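Local coordinates for breast cancer anti-estrogen resistance protein 1 (Mus musculus, PDB 5W93) that serves as a docking protein coordinating tyrosine kinase-based signalling in cell adhesion, its C-terminal helical domain seen here with a bound paxillin LD1 peptide, at residues 80-85 with 124-129; 15-20 with 60-65; 98-103 with 107-112; 8-13 with 64-69; 55-60 with 88-93. The protein carries 2 engineered substitutions. One frame throughout, in Å; residues are numbered along the deposited sequence.

Interaction 1. Residues 80-85 with 124-129; sequences THYSNL and TQQFRR
Tyr82 and Phe127 make the aromatic part of this contact, the point where helix 73-102 and helix 107-135 come closest within the two segments. Their rings are nearly parallel, 26° apart, but slid so far that they barely overlap, with centroids 5.7 Å from each other. The Phe127 backbone fills in for the missing ring overlap: its CA sits over one face of the tyrosine ring, 4.1 Å from the centroid, in a CH-pi contact. The other face of that ring is taken by its own neighbour His81, whose CD2 stands above the ring centre, so the phenol is sandwiched.

The closest apolar touch is Tyr82 CB to Phe127 CD1, 3.4 Å. With chi1 of -78° the tyrosine CG lies beside its backbone N, and the ring reaches past the root of Phe127 as the two side chains slide by in opposite directions.

The polar part lies at the far end of the ring. Gln126 crosses the tyrosine at about a right angle, its amide plane turned 73° from the phenol, and puts OE1 at the ring edge. Tyr82 OH to Gln126 OE1 measures 3.3 Å, a long hydrogen bond that is not settled, since the hydroxyl proton has another acceptor within reach.

Leu86 also packs on Phe127, and Val130 on Tyr82. Two consecutive, antiparallel helices joined through a buried aromatic pair in this way fit an up-and-down four-helix bundle, here the FAT-like C-terminal domain of p130Cas.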
# COMPACT_ATOMS: atom_id res chain seq x y z
N THR A 80 1.88 2.35 13.81
CA THR A 80 0.63 1.59 13.85
C THR A 80 -0.50 2.34 13.09
O THR A 80 -1.30 1.72 12.39
CB THR A 80 0.20 1.30 15.30
OG1 THR A 80 1.14 0.38 15.88
CG2 THR A 80 -1.20 0.69 15.36
N HIS A 81 -0.55 3.66 13.22
CA HIS A 81 -1.48 4.45 12.40
C HIS A 81 -1.32 4.15 10.90
O HIS A 81 -2.28 3.83 10.22
CB HIS A 81 -1.27 5.96 12.61
CG HIS A 81 -1.99 6.79 11.59
ND1 HIS A 81 -3.33 7.12 11.71
CD2 HIS A 81 -1.58 7.34 10.42
CE1 HIS A 81 -3.70 7.84 10.67
NE2 HIS A 81 -2.66 7.99 9.87
N TYR A 82 -0.10 4.25 10.39
CA TYR A 82 0.11 4.04 8.96
C TYR A 82 -0.11 2.59 8.57
O TYR A 82 -0.66 2.33 7.51
CB TYR A 82 1.51 4.54 8.52
CG TYR A 82 1.49 6.04 8.38
CD1 TYR A 82 0.84 6.65 7.30
CD2 TYR A 82 2.02 6.86 9.37
CE1 TYR A 82 0.74 8.02 7.20
CE2 TYR A 82 1.92 8.25 9.28
CZ TYR A 82 1.29 8.82 8.19
OH TYR A 82 1.19 10.19 8.08
N SER A 83 0.27 1.64 9.42
CA SER A 83 -0.04 0.25 9.11
C SER A 83 -1.56 0.02 8.99
O SER A 83 -2.01 -0.63 8.05
CB SER A 83 0.54 -0.70 10.17
OG SER A 83 1.97 -0.64 10.18
N ASN A 84 -2.33 0.55 9.93
CA ASN A 84 -3.79 0.47 9.86
C ASN A 84 -4.38 1.20 8.64
O ASN A 84 -5.26 0.68 7.97
CB ASN A 84 -4.42 1.03 11.13
CG ASN A 84 -4.37 0.06 12.30
OD1 ASN A 84 -4.14 -1.14 12.14
ND2 ASN A 84 -4.61 0.58 13.50
N LEU A 85 -3.90 2.41 8.38
CA LEU A 85 -4.37 3.19 7.25
C LEU A 85 -4.10 2.47 5.92
O LEU A 85 -5.01 2.32 5.09
CB LEU A 85 -3.72 4.58 7.24
CG LEU A 85 -4.09 5.43 6.01
CD1 LEU A 85 -5.58 5.77 6.03
CD2 LEU A 85 -3.22 6.69 5.91
N THR A 124 1.48 6.00 1.28
CA THR A 124 2.73 5.25 1.45
C THR A 124 3.96 6.17 1.40
O THR A 124 4.93 5.97 2.13
CB THR A 124 2.88 4.13 0.38
OG1 THR A 124 2.87 4.69 -0.94
CG2 THR A 124 1.76 3.07 0.52
N GLN A 125 3.90 7.17 0.53
CA GLN A 125 4.95 8.18 0.48
C GLN A 125 5.03 8.94 1.79
O GLN A 125 6.11 9.27 2.27
CB GLN A 125 4.71 9.16 -0.66
CG GLN A 125 4.95 8.58 -2.03
CD GLN A 125 6.39 8.17 -2.24
OE1 GLN A 125 7.32 8.83 -1.76
NE2 GLN A 125 6.59 7.07 -2.95
N GLN A 126 3.86 9.22 2.36
CA GLN A 126 3.75 9.92 3.62
C GLN A 126 4.31 9.07 4.77
O GLN A 126 5.02 9.57 5.63
CB GLN A 126 2.29 10.28 3.87
CG GLN A 126 2.08 11.22 4.99
CD GLN A 126 0.73 11.84 4.90
OE1 GLN A 126 -0.25 11.27 5.36
NE2 GLN A 126 0.66 13.01 4.27
N PHE A 127 3.98 7.77 4.76
CA PHE A 127 4.54 6.82 5.72
C PHE A 127 6.07 6.86 5.69
O PHE A 127 6.72 6.99 6.73
CB PHE A 127 4.06 5.40 5.40
CG PHE A 127 4.63 4.32 6.30
CD1 PHE A 127 4.81 4.54 7.66
CD2 PHE A 127 4.98 3.08 5.77
CE1 PHE A 127 5.32 3.53 8.49
CE2 PHE A 127 5.49 2.06 6.58
CZ PHE A 127 5.66 2.29 7.94
N ARG A 128 6.64 6.80 4.50
CA ARG A 128 8.10 6.82 4.36
C ARG A 128 8.68 8.14 4.86
O ARG A 128 9.71 8.16 5.54
CB ARG A 128 8.49 6.58 2.90
CG ARG A 128 9.99 6.32 2.73
CD ARG A 128 10.60 7.13 1.60
NE ARG A 128 10.97 8.48 2.01
CZ ARG A 128 10.28 9.57 1.70
NH1 ARG A 128 9.17 9.48 0.98
NH2 ARG A 128 10.70 10.76 2.12
N ARG A 129 8.03 9.25 4.53
CA ARG A 129 8.47 10.56 5.01
C ARG A 129 8.52 10.61 6.55
O ARG A 129 9.50 11.05 7.15
CB ARG A 129 7.57 11.67 4.48
CG ARG A 129 8.25 13.05 4.44
CD ARG A 129 7.31 14.16 3.98
NE ARG A 129 6.82 14.92 5.12
CZ ARG A 129 5.67 14.69 5.73
NH1 ARG A 129 4.87 13.72 5.31
NH2 ARG A 129 5.31 15.44 6.76

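Interaction 2. Residues 15-20 with 60-65; sequences LEQAEA and VFIGDT. Engineered in segment 15-20: Ala18 (natural residue Cys).
Phe61 O, one residue before the Ile62 that reaches across to Gln17 and Ala18, takes Thr65 N at 2.9 Å and is also approached by Thr65 OG1 at 3.0 Å, though that hydroxyl proton has a second acceptor within reach. This doubly approached carbonyl lies on helix 42-69, in the closing turns of the divergent helix-loop-helix motif, whose first helix supplies residues 15-20.

No hydrogen bond joins the two segments; Ile62 does the bridging. Its CG1 branch stands beside the backbone N (chi1 -72°) and runs on extended, which carries CD1 out to the facing helix. Gln17 comes over this branch at a slant. Its chi1 of -105° is well away from a staggered position, and the chain beyond CG is stretched so that the amide oxygen OE1 rests 3.6 Å from Ile62 CG1. That approach is van der Waals packing of an oxygen on a methylene.

Tyr14 and Asn21 also touch Ile62, while the paxillin peptide packs on Phe61, Val60 and Asp64. Ala18, an engineered residue in place of the natural cysteine, is met more by its backbone than by its methyl: Ile62 CD1 lies 3.9 Å from Ala18 N but 4.5 Å from Ala18 CB.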
# COMPACT_ATOMS: atom_id res chain seq x y z
N LEU A 15 13.70 2.30 7.39
CA LEU A 15 13.61 3.39 6.41
C LEU A 15 14.24 2.95 5.10
O LEU A 15 13.70 3.15 4.02
CB LEU A 15 14.29 4.67 6.92
CG LEU A 15 14.37 5.85 5.95
CD1 LEU A 15 12.97 6.28 5.48
CD2 LEU A 15 15.10 7.05 6.58
N GLU A 16 15.42 2.35 5.19
CA GLU A 16 16.11 1.84 4.02
C GLU A 16 15.28 0.77 3.30
O GLU A 16 15.20 0.78 2.07
CB GLU A 16 17.49 1.29 4.42
CG GLU A 16 18.20 0.51 3.33
CD GLU A 16 17.77 -0.94 3.28
OE1 GLU A 16 17.85 -1.63 4.33
OE2 GLU A 16 17.33 -1.39 2.20
N GLN A 17 14.69 -0.15 4.05
CA GLN A 17 13.83 -1.18 3.47
C GLN A 17 12.57 -0.59 2.85
O GLN A 17 12.12 -1.03 1.80
CB GLN A 17 13.43 -2.21 4.53
CG GLN A 17 14.14 -3.53 4.42
CD GLN A 17 13.33 -4.67 5.00
OE1 GLN A 17 12.12 -4.55 5.24
NE2 GLN A 17 14.00 -5.80 5.22
N ALA A 18 12.00 0.39 3.53
CA ALA A 18 10.82 1.09 3.00
C ALA A 18 11.15 1.75 1.65
O ALA A 18 10.35 1.69 0.73
CB ALA A 18 10.32 2.10 3.99
N GLU A 19 12.32 2.37 1.55
CA GLU A 19 12.71 3.09 0.34
C GLU A 19 12.84 2.12 -0.84
O GLU A 19 12.34 2.39 -1.93
CB GLU A 19 14.02 3.88 0.56
CG GLU A 19 13.79 5.16 1.37
CD GLU A 19 15.08 5.87 1.80
OE1 GLU A 19 16.18 5.29 1.61
OE2 GLU A 19 15.00 7.00 2.33
N ALA A 20 13.49 0.99 -0.60
CA ALA A 20 13.56 -0.09 -1.59
C ALA A 20 12.17 -0.60 -2.01
O ALA A 20 11.90 -0.76 -3.21
CB ALA A 20 14.37 -1.23 -1.05
N VAL A 60 3.05 -2.33 4.73
CA VAL A 60 2.25 -2.65 5.90
C VAL A 60 3.05 -3.56 6.84
O VAL A 60 3.11 -3.32 8.04
CB VAL A 60 0.94 -3.36 5.53
CG1 VAL A 60 0.19 -3.77 6.81
CG2 VAL A 60 0.06 -2.45 4.65
N PHE A 61 3.66 -4.59 6.28
CA PHE A 61 4.45 -5.56 7.04
C PHE A 61 5.62 -4.89 7.76
O PHE A 61 5.87 -5.17 8.93
CB PHE A 61 4.95 -6.67 6.13
CG PHE A 61 5.70 -7.77 6.85
CD1 PHE A 61 5.02 -8.75 7.56
CD2 PHE A 61 7.08 -7.84 6.78
CE1 PHE A 61 5.70 -9.77 8.21
CE2 PHE A 61 7.78 -8.85 7.43
CZ PHE A 61 7.09 -9.82 8.15
N ILE A 62 6.33 -4.00 7.07
CA ILE A 62 7.36 -3.20 7.72
C ILE A 62 6.80 -2.40 8.90
O ILE A 62 7.37 -2.38 9.99
CB ILE A 62 8.04 -2.24 6.72
CG1 ILE A 62 8.95 -3.03 5.77
CG2 ILE A 62 8.84 -1.17 7.47
CD1 ILE A 62 9.38 -2.25 4.53
N GLY A 63 5.65 -1.77 8.69
CA GLY A 63 5.02 -1.05 9.77
C GLY A 63 4.71 -1.96 10.95
O GLY A 63 4.93 -1.60 12.11
N ASP A 64 4.19 -3.14 10.64
CA ASP A 64 3.84 -4.12 11.67
C ASP A 64 5.06 -4.57 12.48
O ASP A 64 5.02 -4.66 13.71
CB ASP A 64 3.19 -5.33 11.00
CG ASP A 64 2.44 -6.18 11.98
OD1 ASP A 64 1.33 -5.78 12.38
OD2 ASP A 64 2.97 -7.24 12.35
N THR A 65 6.12 -4.87 11.77
CA THR A 65 7.38 -5.32 12.36
C THR A 65 8.00 -4.22 13.22
O THR A 65 8.43 -4.47 14.34
CB THR A 65 8.38 -5.72 11.26
OG1 THR A 65 7.85 -6.83 10.53
CG2 THR A 65 9.74 -6.13 11.86

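Interaction 3. Residues 98-103 with 107-112; sequences KAAALQ and PSAAQD
Ala100 and Ala109 face each other with their methyl groups staggered, each CB reaching past the other. Ala109 CB comes to rest on the backbone of the opposite helix, 3.7 Å from Ala100 CA, while Ala100 CB lies 3.9 Å from Ala109 O. Because each methyl lands on main chain, the two CB atoms are a little farther apart, at 4.2 Å. The small residues let the helices draw in closely: the CA atoms of this pair are only 4.7 Å apart, and the short axes pass within 8.3 Å at 163°, close to antiparallel.

Gln103, the first residue to leave helical geometry, approaches the same methyl from another direction. Its CG stands beside the backbone N (chi1 -57°) and the chain is extended from there, which takes OE1 to 3.9 Å from Ala109 CB. No hydrogen bond crosses the contact.

Phe45 and Met113 also pack on Ala100, and Ser106 OG bonds to Ala109 N at the start of the second helix. On helix 73-102, Lys98 reaches an acidic side chain of the bound peptide through NZ. This is an alpha-alpha hairpin, packed through alanines where a short loop joins the last two helices of the four-helix bundle.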
# COMPACT_ATOMS: atom_id res chain seq x y z
N LYS A 98 -13.06 -5.06 -7.56
CA LYS A 98 -14.12 -6.01 -7.82
C LYS A 98 -15.32 -5.28 -8.45
O LYS A 98 -15.91 -5.75 -9.42
CB LYS A 98 -14.55 -6.72 -6.53
CG LYS A 98 -13.54 -7.77 -6.03
CD LYS A 98 -14.14 -8.68 -4.94
CE LYS A 98 -14.42 -7.93 -3.66
NZ LYS A 98 -14.52 -8.83 -2.46
N ALA A 99 -15.64 -4.11 -7.92
CA ALA A 99 -16.79 -3.34 -8.41
C ALA A 99 -16.56 -2.83 -9.86
O ALA A 99 -17.49 -2.84 -10.68
CB ALA A 99 -17.07 -2.19 -7.49
N ALA A 100 -15.35 -2.40 -10.16
CA ALA A 100 -14.99 -1.97 -11.51
C ALA A 100 -15.07 -3.12 -12.52
O ALA A 100 -15.35 -2.91 -13.70
CB ALA A 100 -13.58 -1.34 -11.53
N ALA A 101 -14.80 -4.34 -12.06
CA ALA A 101 -14.87 -5.52 -12.90
C ALA A 101 -16.32 -5.95 -13.09
O ALA A 101 -16.75 -6.21 -14.21
CB ALA A 101 -14.06 -6.67 -12.31
N LEU A 102 -17.05 -6.04 -11.99
CA LEU A 102 -18.45 -6.45 -12.05
C LEU A 102 -19.30 -5.51 -12.91
O LEU A 102 -20.27 -5.94 -13.54
CB LEU A 102 -19.04 -6.52 -10.64
CG LEU A 102 -18.54 -7.64 -9.74
CD1 LEU A 102 -19.11 -7.48 -8.35
CD2 LEU A 102 -18.94 -8.99 -10.33
N GLN A 103 -18.93 -4.23 -12.92
CA GLN A 103 -19.72 -3.23 -13.62
C GLN A 103 -19.06 -2.80 -14.93
O GLN A 103 -19.46 -1.81 -15.53
CB GLN A 103 -19.96 -2.02 -12.72
CG GLN A 103 -20.63 -2.36 -11.40
CD GLN A 103 -20.60 -1.20 -10.41
OE1 GLN A 103 -20.56 -0.04 -10.81
NE2 GLN A 103 -20.61 -1.52 -9.13
N PRO A 107 -16.95 3.94 -16.32
CA PRO A 107 -15.96 5.01 -16.09
C PRO A 107 -15.92 5.48 -14.63
O PRO A 107 -14.84 5.79 -14.13
CB PRO A 107 -16.44 6.14 -17.01
CG PRO A 107 -17.20 5.43 -18.10
CD PRO A 107 -17.88 4.27 -17.42
N SER A 108 -17.09 5.55 -13.99
CA SER A 108 -17.18 5.94 -12.58
C SER A 108 -16.60 4.89 -11.63
O SER A 108 -15.91 5.24 -10.66
CB SER A 108 -18.63 6.19 -12.20
OG SER A 108 -19.39 5.00 -12.36
N ALA A 109 -16.94 3.63 -11.88
CA ALA A 109 -16.38 2.51 -11.12
C ALA A 109 -14.86 2.51 -11.23
O ALA A 109 -14.16 2.31 -10.24
CB ALA A 109 -16.95 1.18 -11.60
N ALA A 110 -14.36 2.76 -12.44
CA ALA A 110 -12.93 2.76 -12.66
C ALA A 110 -12.28 3.95 -11.94
O ALA A 110 -11.17 3.82 -11.42
CB ALA A 110 -12.61 2.79 -14.15
N GLN A 111 -12.96 5.09 -11.91
CA GLN A 111 -12.36 6.28 -11.31
C GLN A 111 -12.31 6.12 -9.79
O GLN A 111 -11.39 6.60 -9.14
CB GLN A 111 -13.13 7.54 -11.70
CG GLN A 111 -12.48 8.85 -11.22
CD GLN A 111 -11.07 9.03 -11.75
OE1 GLN A 111 -10.81 8.83 -12.93
NE2 GLN A 111 -10.14 9.42 -10.87
N ASP A 112 -13.30 5.43 -9.23
CA ASP A 112 -13.28 5.07 -7.81
C ASP A 112 -12.05 4.21 -7.46
O ASP A 112 -11.35 4.47 -6.49
CB ASP A 112 -14.54 4.31 -7.43
CG ASP A 112 -15.77 5.20 -7.30
OD1 ASP A 112 -15.65 6.44 -7.39
OD2 ASP A 112 -16.86 4.63 -7.09

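Interaction 4. Residues 8-13 with 64-69; sequences RQLLLF and DTLSRQ
A leucine cluster in the antiparallel pairing of the bundle's first two helices brings Leu10 and Leu11 against Leu66. The short axes here run at 178° to each other and 10.8 Å apart, a spacing filled by side chains from both partners.

Leu66 is the shared element, its CD2 mainly against Leu10, its CD1 against Leu11. CD2 presses on the branch point of Leu10, 3.5 Å from Leu10 CG, as the two side chains slide past each other in opposite directions. Leu66 CD1 meets Leu11 CD2 at 3.9 Å, with Leu11 coming across at about a right angle. The chi1 of Leu66, -108°, is well off a staggered value, and this twist sets the fork between the two leucines. Leu10, by contrast, has CG anti to the backbone N (chi1 -164°), which carries its fork to the facing helix; its CD2 then touches Gln69 CB at 3.9 Å, so that the glutamine contributes its aliphatic root at the margin. Nothing polar crosses.

Beyond the pair, Val75 and Val79 of helix 73-102 touch Leu11 and Leu66 respectively, Leu134 and Leu131 of helix 107-135 do the same from the fourth helix, and Tyr14 of helix 5-37 also packs on Leu66. All four helices therefore meet around these leucines.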
# COMPACT_ATOMS: atom_id res chain seq x y z
N ARG A 8 16.42 4.25 17.16
CA ARG A 8 17.02 4.96 16.03
C ARG A 8 17.59 4.00 15.00
O ARG A 8 17.41 4.19 13.79
CB ARG A 8 18.13 5.92 16.49
CG ARG A 8 18.85 6.58 15.31
CD ARG A 8 19.85 7.67 15.71
NE ARG A 8 19.27 8.58 16.70
CZ ARG A 8 18.36 9.50 16.43
NH1 ARG A 8 17.91 9.66 15.19
NH2 ARG A 8 17.90 10.28 17.40
N GLN A 9 18.28 2.97 15.47
CA GLN A 9 18.86 1.98 14.58
C GLN A 9 17.78 1.19 13.84
O GLN A 9 17.89 0.92 12.65
CB GLN A 9 19.76 1.04 15.37
CG GLN A 9 21.01 1.75 15.88
CD GLN A 9 21.77 2.36 14.73
OE1 GLN A 9 22.25 1.64 13.85
NE2 GLN A 9 21.87 3.69 14.71
N LEU A 10 16.73 0.82 14.57
CA LEU A 10 15.62 0.11 13.96
C LEU A 10 14.98 0.97 12.86
O LEU A 10 14.68 0.49 11.76
CB LEU A 10 14.62 -0.25 15.05
CG LEU A 10 13.56 -1.29 14.74
CD1 LEU A 10 14.21 -2.62 14.40
CD2 LEU A 10 12.64 -1.41 15.95
N LEU A 11 14.78 2.25 13.16
CA LEU A 11 14.11 3.15 12.24
C LEU A 11 14.96 3.39 10.99
O LEU A 11 14.43 3.37 9.88
CB LEU A 11 13.76 4.47 12.92
CG LEU A 11 12.59 4.44 13.91
CD1 LEU A 11 12.50 5.72 14.73
CD2 LEU A 11 11.27 4.20 13.16
N LEU A 12 16.26 3.61 11.16
CA LEU A 12 17.14 3.83 10.01
C LEU A 12 17.16 2.61 9.11
O LEU A 12 17.10 2.73 7.89
CB LEU A 12 18.57 4.18 10.44
CG LEU A 12 18.76 5.57 11.04
CD1 LEU A 12 20.19 5.72 11.59
CD2 LEU A 12 18.46 6.65 10.00
N PHE A 13 17.24 1.43 9.72
CA PHE A 13 17.21 0.19 8.97
C PHE A 13 15.89 0.03 8.17
O PHE A 13 15.91 -0.25 6.97
CB PHE A 13 17.38 -1.00 9.91
CG PHE A 13 17.39 -2.32 9.21
CD1 PHE A 13 18.54 -2.77 8.57
CD2 PHE A 13 16.26 -3.12 9.19
CE1 PHE A 13 18.56 -3.98 7.92
CE2 PHE A 13 16.27 -4.34 8.53
CZ PHE A 13 17.42 -4.76 7.89
N ASP A 64 4.19 -3.14 10.64
CA ASP A 64 3.84 -4.12 11.67
C ASP A 64 5.06 -4.57 12.48
O ASP A 64 5.02 -4.66 13.71
CB ASP A 64 3.19 -5.33 11.00
CG ASP A 64 2.44 -6.18 11.98
OD1 ASP A 64 1.33 -5.78 12.38
OD2 ASP A 64 2.97 -7.24 12.35
N THR A 65 6.12 -4.87 11.77
CA THR A 65 7.38 -5.32 12.36
C THR A 65 8.00 -4.22 13.22
O THR A 65 8.43 -4.47 14.34
CB THR A 65 8.38 -5.72 11.26
OG1 THR A 65 7.85 -6.83 10.53
CG2 THR A 65 9.74 -6.13 11.86
N LEU A 66 8.03 -3.01 12.68
CA LEU A 66 8.53 -1.84 13.41
C LEU A 66 7.75 -1.53 14.68
O LEU A 66 8.33 -1.29 15.73
CB LEU A 66 8.49 -0.62 12.51
CG LEU A 66 9.76 -0.03 11.95
CD1 LEU A 66 9.38 1.28 11.31
CD2 LEU A 66 10.79 0.16 13.06
N SER A 67 6.42 -1.50 14.55
CA SER A 67 5.54 -1.14 15.66
C SER A 67 5.63 -2.13 16.81
O SER A 67 5.51 -1.75 17.97
CB SER A 67 4.08 -1.07 15.19
OG SER A 67 3.55 -2.36 14.95
N ARG A 68 5.86 -3.39 16.48
CA ARG A 68 5.93 -4.41 17.51
C ARG A 68 7.21 -4.30 18.34
O ARG A 68 7.24 -4.72 19.49
CB ARG A 68 5.82 -5.80 16.89
CG ARG A 68 4.40 -6.16 16.50
CD ARG A 68 4.20 -7.66 16.47
NE ARG A 68 4.70 -8.27 15.25
CZ ARG A 68 4.94 -9.57 15.11
NH1 ARG A 68 4.76 -10.40 16.12
NH2 ARG A 68 5.38 -10.04 13.95
N GLN A 69 8.25 -3.74 17.75
CA GLN A 69 9.58 -3.76 18.36
C GLN A 69 10.10 -2.39 18.81
O GLN A 69 11.13 -2.30 19.47
CB GLN A 69 10.58 -4.36 17.38
CG GLN A 69 10.31 -5.80 17.03
CD GLN A 69 11.32 -6.31 16.05
OE1 GLN A 69 11.16 -6.18 14.84
NE2 GLN A 69 12.41 -6.87 16.57

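Interaction 5. Residues 55-60 with 88-93; sequences SAHKLV and DLLRGI
This is a buried apolar contact near the middle of the bundle, where Leu90 of helix 73-102 is received by Ala56, His57 and Val60 of helix 42-69. The two short segments run antiparallel at 160°, their axes 10.8 Å apart, and no hydrogen bond joins them.

Leu90 carries the contact with its two methyls divided between partners. With CG beside the backbone N (chi1 -65°) the fork projects to the facing helix, CD2 against Ala56 CB at 3.9 Å and CD1 against His57 CB at 4.0 Å. One turn along, Val60 CG2 closes on the same CD1 at 4.2 Å. The histidine side chain crosses the leucine at about a right angle. Its CG is anti to the backbone N (chi1 -168°), which leaves Leu90 CD1 at the ring edge, near the plane and 4.1 Å from His57 CD2, while the far nitrogen NE2 hydrogen-bonds to the backbone of the bound peptide.

Leu120 of helix 107-135 also touches Ala56.

The outer side belongs to the ligand: apolar side chains of the peptide pack on His57, Val60 and Leu90, and Arg91 NH1 forms a salt bridge to one of its acidic groups. The contact thus forms part of the floor of the paxillin LD1 site, in the groove between the second and third helices of this FAT-like four-helix bundle.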
# COMPACT_ATOMS: atom_id res chain seq x y z
N SER A 55 2.65 -5.39 -3.47
CA SER A 55 3.83 -4.56 -3.24
C SER A 55 3.62 -3.57 -2.08
O SER A 55 4.52 -3.36 -1.27
CB SER A 55 4.21 -3.84 -4.54
OG SER A 55 3.22 -2.90 -4.93
N ALA A 56 2.43 -2.98 -1.96
CA ALA A 56 2.13 -2.13 -0.82
C ALA A 56 2.07 -2.91 0.50
O ALA A 56 2.38 -2.37 1.57
CB ALA A 56 0.82 -1.36 -1.03
N HIS A 57 1.64 -4.17 0.44
CA HIS A 57 1.53 -4.98 1.65
C HIS A 57 2.92 -5.13 2.30
O HIS A 57 3.04 -5.26 3.51
CB HIS A 57 0.91 -6.35 1.34
CG HIS A 57 0.51 -7.11 2.56
ND1 HIS A 57 1.39 -7.91 3.27
CD2 HIS A 57 -0.68 -7.21 3.22
CE1 HIS A 57 0.77 -8.45 4.29
NE2 HIS A 57 -0.49 -8.05 4.28
N LYS A 58 3.96 -5.10 1.48
CA LYS A 58 5.33 -5.10 1.99
C LYS A 58 5.55 -3.95 2.98
O LYS A 58 6.23 -4.11 3.99
CB LYS A 58 6.34 -5.02 0.84
CG LYS A 58 6.13 -6.06 -0.27
CD LYS A 58 6.65 -7.44 0.10
CE LYS A 58 6.02 -8.55 -0.76
NZ LYS A 58 4.57 -8.76 -0.44
N LEU A 59 4.94 -2.79 2.70
CA LEU A 59 5.08 -1.65 3.59
C LEU A 59 4.26 -1.78 4.86
O LEU A 59 4.70 -1.38 5.94
CB LEU A 59 4.71 -0.36 2.87
CG LEU A 59 5.68 0.06 1.78
CD1 LEU A 59 5.01 1.12 0.96
CD2 LEU A 59 6.99 0.57 2.39
N VAL A 60 3.05 -2.33 4.73
CA VAL A 60 2.25 -2.65 5.90
C VAL A 60 3.05 -3.56 6.84
O VAL A 60 3.11 -3.32 8.04
CB VAL A 60 0.94 -3.36 5.53
CG1 VAL A 60 0.19 -3.77 6.81
CG2 VAL A 60 0.06 -2.45 4.65
N ASP A 88 -6.36 -0.53 5.57
CA ASP A 88 -7.70 -0.08 5.20
C ASP A 88 -7.79 0.22 3.70
O ASP A 88 -8.75 -0.17 3.03
CB ASP A 88 -8.08 1.16 6.00
CG ASP A 88 -8.60 0.82 7.38
OD1 ASP A 88 -8.52 -0.36 7.76
OD2 ASP A 88 -9.08 1.74 8.09
N LEU A 89 -6.78 0.91 3.17
CA LEU A 89 -6.75 1.25 1.76
C LEU A 89 -6.60 0.01 0.85
O LEU A 89 -7.19 -0.05 -0.24
CB LEU A 89 -5.63 2.24 1.48
CG LEU A 89 -5.77 3.62 2.13
CD1 LEU A 89 -4.50 4.44 1.90
CD2 LEU A 89 -7.00 4.36 1.59
N LEU A 90 -5.83 -0.98 1.29
CA LEU A 90 -5.74 -2.24 0.54
C LEU A 90 -7.11 -2.91 0.42
O LEU A 90 -7.45 -3.42 -0.64
CB LEU A 90 -4.74 -3.21 1.18
CG LEU A 90 -3.26 -2.77 1.17
CD1 LEU A 90 -2.33 -3.93 1.50
CD2 LEU A 90 -2.89 -2.18 -0.17
N ARG A 91 -7.90 -2.92 1.50
CA ARG A 91 -9.26 -3.48 1.42
C ARG A 91 -10.13 -2.65 0.47
O ARG A 91 -10.95 -3.20 -0.27
CB ARG A 91 -9.92 -3.56 2.80
CG ARG A 91 -9.32 -4.64 3.69
CD ARG A 91 -10.10 -4.79 4.99
NE ARG A 91 -9.91 -3.65 5.88
CZ ARG A 91 -9.02 -3.61 6.87
NH1 ARG A 91 -8.24 -4.66 7.09
NH2 ARG A 91 -8.92 -2.54 7.65
N GLY A 92 -9.95 -1.33 0.52
CA GLY A 92 -10.64 -0.43 -0.39
C GLY A 92 -10.30 -0.71 -1.84
O GLY A 92 -11.16 -0.65 -2.73
N ILE A 93 -9.03 -1.01 -2.11
CA ILE A 93 -8.61 -1.37 -3.46
C ILE A 93 -9.22 -2.72 -3.89
O ILE A 93 -9.66 -2.85 -5.03
CB ILE A 93 -7.09 -1.40 -3.57
CG1 ILE A 93 -6.55 0.03 -3.38
CG2 ILE A 93 -6.65 -1.95 -4.92
CD1 ILE A 93 -5.09 0.11 -3.17

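All five contacts hold together one antiparallel bundle of four helices. Interactions 4 and 2 pair helices 5-37 and 42-69, their centres about 8 Å apart, and close before interactions 1 and 3 open. Interaction 5 joins helix 42-69 to helix 73-102, shares Val60 with interaction 2, and crosses interactions 1, 2 and 4 in sequence. Interactions 1 and 3 both link helix 73-102 with helix 107-135, interaction 3 nested inside interaction 1. Interactions 3 and 4 lie farthest apart, about 37 Å between centres. Interaction 1 touches 2, 4 and 5, while interaction 3 stands apart; the paxillin peptide packs on interaction 5 and on residues of interactions 2, 3 and 4.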